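Local coordinates for protein tRNA (guanine(26)-N(2))-dimethyltransferase (Pyrococcus horikoshii, PDB 2DUL) that probably dimethylates the N2 amino group of guanine 26 in tRNAs, taking both methyl groups from S-adenosyl-L-methionine, at residues E73-D78 with T113-H118. Residues are numbered along the deposited sequence; the frame is centred on the assembly and turned at random.
Sequences EVWLND and TIVINH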
loop_
_atom_site.group_PDB
_atom_site.type_symbol
_atom_site.label_atom_id
_atom_site.label_comp_id
_atom_site.label_asym_id
_atom_site.label_seq_id
_atom_site.Cartn_x
_atom_site.Cartn_y
_atom_site.Cartn_z
ATOM N N GLU A 73 -5.422 10.753 18.894
ATOM C CA GLU A 73 -6.342 11.681 18.253
ATOM C C GLU A 73 -6.629 11.127 16.866
ATOM O O GLU A 73 -5.717 10.974 16.048
ATOM C CB GLU A 73 -5.707 13.070 18.144
ATOM C CG GLU A 73 -6.673 14.159 17.705
ATOM C CD GLU A 73 -6.031 15.537 17.671
ATOM O OE1 GLU A 73 -5.600 16.035 18.737
ATOM O OE2 GLU A 73 -5.954 16.125 16.575
ATOM N N VAL A 74 -7.895 10.816 16.610
ATOM C CA VAL A 74 -8.290 10.244 15.329
ATOM C C VAL A 74 -9.284 11.124 14.592
ATOM O O VAL A 74 -10.338 11.466 15.128
ATOM C CB VAL A 74 -8.928 8.845 15.522
ATOM C CG1 VAL A 74 -9.220 8.209 14.162
ATOM C CG2 VAL A 74 -8.000 7.960 16.354
ATOM N N TRP A 75 -8.936 11.491 13.363
ATOM C CA TRP A 75 -9.806 12.313 12.537
ATOM C C TRP A 75 -10.476 11.452 11.467
ATOM O O TRP A 75 -9.828 10.629 10.815
ATOM C CB TRP A 75 -9.011 13.433 11.857
ATOM C CG TRP A 75 -8.518 14.490 12.797
ATOM C CD1 TRP A 75 -7.711 14.310 13.882
ATOM C CD2 TRP A 75 -8.776 15.897 12.717
ATOM N NE1 TRP A 75 -7.449 15.518 14.481
ATOM C CE2 TRP A 75 -8.089 16.509 13.787
ATOM C CE3 TRP A 75 -9.521 16.701 11.843
ATOM C CZ2 TRP A 75 -8.122 17.891 14.009
ATOM C CZ3 TRP A 75 -9.555 18.077 12.062
ATOM C CH2 TRP A 75 -8.858 18.657 13.140
ATOM N N LEU A 76 -11.777 11.642 11.309
ATOM C CA LEU A 76 -12.555 10.925 10.311
ATOM C C LEU A 76 -13.133 11.993 9.397
ATOM O O LEU A 76 -13.717 12.965 9.872
ATOM C CB LEU A 76 -13.696 10.144 10.964
ATOM C CG LEU A 76 -13.356 8.999 11.920
ATOM C CD1 LEU A 76 -12.941 9.561 13.266
ATOM C CD2 LEU A 76 -14.582 8.109 12.089
ATOM N N ASN A 77 -12.981 11.821 8.092
ATOM C CA ASN A 77 -13.491 12.818 7.163
ATOM C C ASN A 77 -14.193 12.236 5.944
ATOM O O ASN A 77 -13.829 11.174 5.454
ATOM C CB ASN A 77 -12.345 13.707 6.673
ATOM C CG ASN A 77 -12.801 14.737 5.650
ATOM O OD1 ASN A 77 -13.376 15.769 6.000
ATOM N ND2 ASN A 77 -12.557 14.451 4.373
ATOM N N ASP A 78 -15.205 12.951 5.463
ATOM C CA ASP A 78 -15.929 12.563 4.256
ATOM C C ASP A 78 -16.697 13.771 3.735
ATOM O O ASP A 78 -17.268 14.543 4.508
ATOM C CB ASP A 78 -16.898 11.408 4.517
ATOM C CG ASP A 78 -17.229 10.639 3.244
ATOM O OD1 ASP A 78 -16.685 9.530 3.059
ATOM O OD2 ASP A 78 -18.015 11.154 2.419
ATOM N N THR A 113 -9.308 11.267 21.478
ATOM C CA THR A 113 -10.055 12.374 20.910
ATOM C C THR A 113 -10.443 11.985 19.495
ATOM O O THR A 113 -9.595 11.587 18.696
ATOM C CB THR A 113 -9.210 13.659 20.903
ATOM O OG1 THR A 113 -8.981 14.062 22.256
ATOM C CG2 THR A 113 -9.923 14.787 20.165
ATOM N N ILE A 114 -11.735 12.077 19.207
ATOM C CA ILE A 114 -12.260 11.724 17.896
ATOM C C ILE A 114 -12.839 12.975 17.250
ATOM O O ILE A 114 -13.659 13.673 17.847
ATOM C CB ILE A 114 -13.353 10.646 18.027
ATOM C CG1 ILE A 114 -12.761 9.407 18.699
ATOM C CG2 ILE A 114 -13.922 10.291 16.654
ATOM C CD1 ILE A 114 -13.785 8.379 19.112
ATOM N N VAL A 115 -12.391 13.260 16.034
ATOM C CA VAL A 115 -12.846 14.432 15.303
ATOM C C VAL A 115 -13.495 13.980 14.003
ATOM O O VAL A 115 -12.835 13.412 13.132
ATOM C CB VAL A 115 -11.668 15.367 14.976
ATOM C CG1 VAL A 115 -12.179 16.638 14.314
ATOM C CG2 VAL A 115 -10.900 15.691 16.254
ATOM N N ILE A 116 -14.794 14.218 13.885
ATOM C CA ILE A 116 -15.536 13.837 12.692
ATOM C C ILE A 116 -15.719 15.094 11.850
ATOM O O ILE A 116 -16.262 16.098 12.315
ATOM C CB ILE A 116 -16.903 13.242 13.069
ATOM C CG1 ILE A 116 -16.722 12.223 14.203
ATOM C CG2 ILE A 116 -17.523 12.562 11.852
ATOM C CD1 ILE A 116 -18.020 11.569 14.665
ATOM N N ASN A 117 -15.274 15.025 10.603
ATOM C CA ASN A 117 -15.322 16.172 9.711
ATOM C C ASN A 117 -16.131 15.931 8.437
ATOM O O ASN A 117 -16.073 14.856 7.840
ATOM C CB ASN A 117 -13.882 16.552 9.341
ATOM C CG ASN A 117 -13.740 18.000 8.916
ATOM O OD1 ASN A 117 -13.885 18.918 9.729
ATOM N ND2 ASN A 117 -13.449 18.215 7.640
ATOM N N HIS A 118 -16.884 16.946 8.030
ATOM C CA HIS A 118 -17.677 16.873 6.807
ATOM C C HIS A 118 -17.031 17.854 5.834
ATOM O O HIS A 118 -17.225 19.063 5.959
ATOM C CB HIS A 118 -19.119 17.310 7.065
ATOM C CG HIS A 118 -19.946 17.410 5.821
ATOM N ND1 HIS A 118 -21.015 18.271 5.701
ATOM C CD2 HIS A 118 -19.870 16.742 4.645
ATOM C CE1 HIS A 118 -21.561 18.131 4.507
ATOM N NE2 HIS A 118 -20.884 17.209 3.846
#
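Strands 73-78 and 113-118 run parallel, their axes 4.6 Å apart at closest approach and 15° from exact alignment, as neighbours in the Rossmann-like sheet of a class I methyltransferase; helix 81-94 lies in the connection between them. Val74 N reaches Thr113 O, Val74 O receives Val115 N, Leu76 N reaches Val115 O and Leu76 O takes Asn117 N at 2.7 Å. Asp78 N closes the ladder on Asn117 O with a longer bond of 3.2 Å. On the face carrying Trp75, Val115 lies under the indole, its CG1 over the face of the six-membered ring and 3.7 Å from its centroid, a CH-pi contact; CG2 sits beneath CE2 and NE1. NE1 helps to fix the ring's rotation, donating a nearly straight 2.6 Å bond to Glu73 OE2 on the anti side of the carboxylate, while Tyr131 also bonds that oxygen. An alanine in place of Trp75 would probably open a gap over both Val115 methyls and leave Glu73 OE2 without its indole donor. On the reverse face, Leu76 CD1 meets Ile114 CG2 at 3.6 Å, the leucine also packing on Met87 of helix 81-94. Asp78, a predicted S-adenosyl-L-methionine ligand at the strand's C-terminal end, is held by the backbone amides of Ala57 and Ser80 through OD1 and OD2. Just before it, Asn77 carries CG anti to its own N (chi1 178°), which sets the amide beside that of Asn117. Its ND2 is spent on the carbonyls of Ala54 and Asp119, joining the ends of strands 50-53 and 113-118 beside the predicted S-adenosyl-L-methionine site; its OD1 accepts Asn117 ND2 at 2.9 Å, with the donor tilted 24° from the carbonyl plane of Asn77.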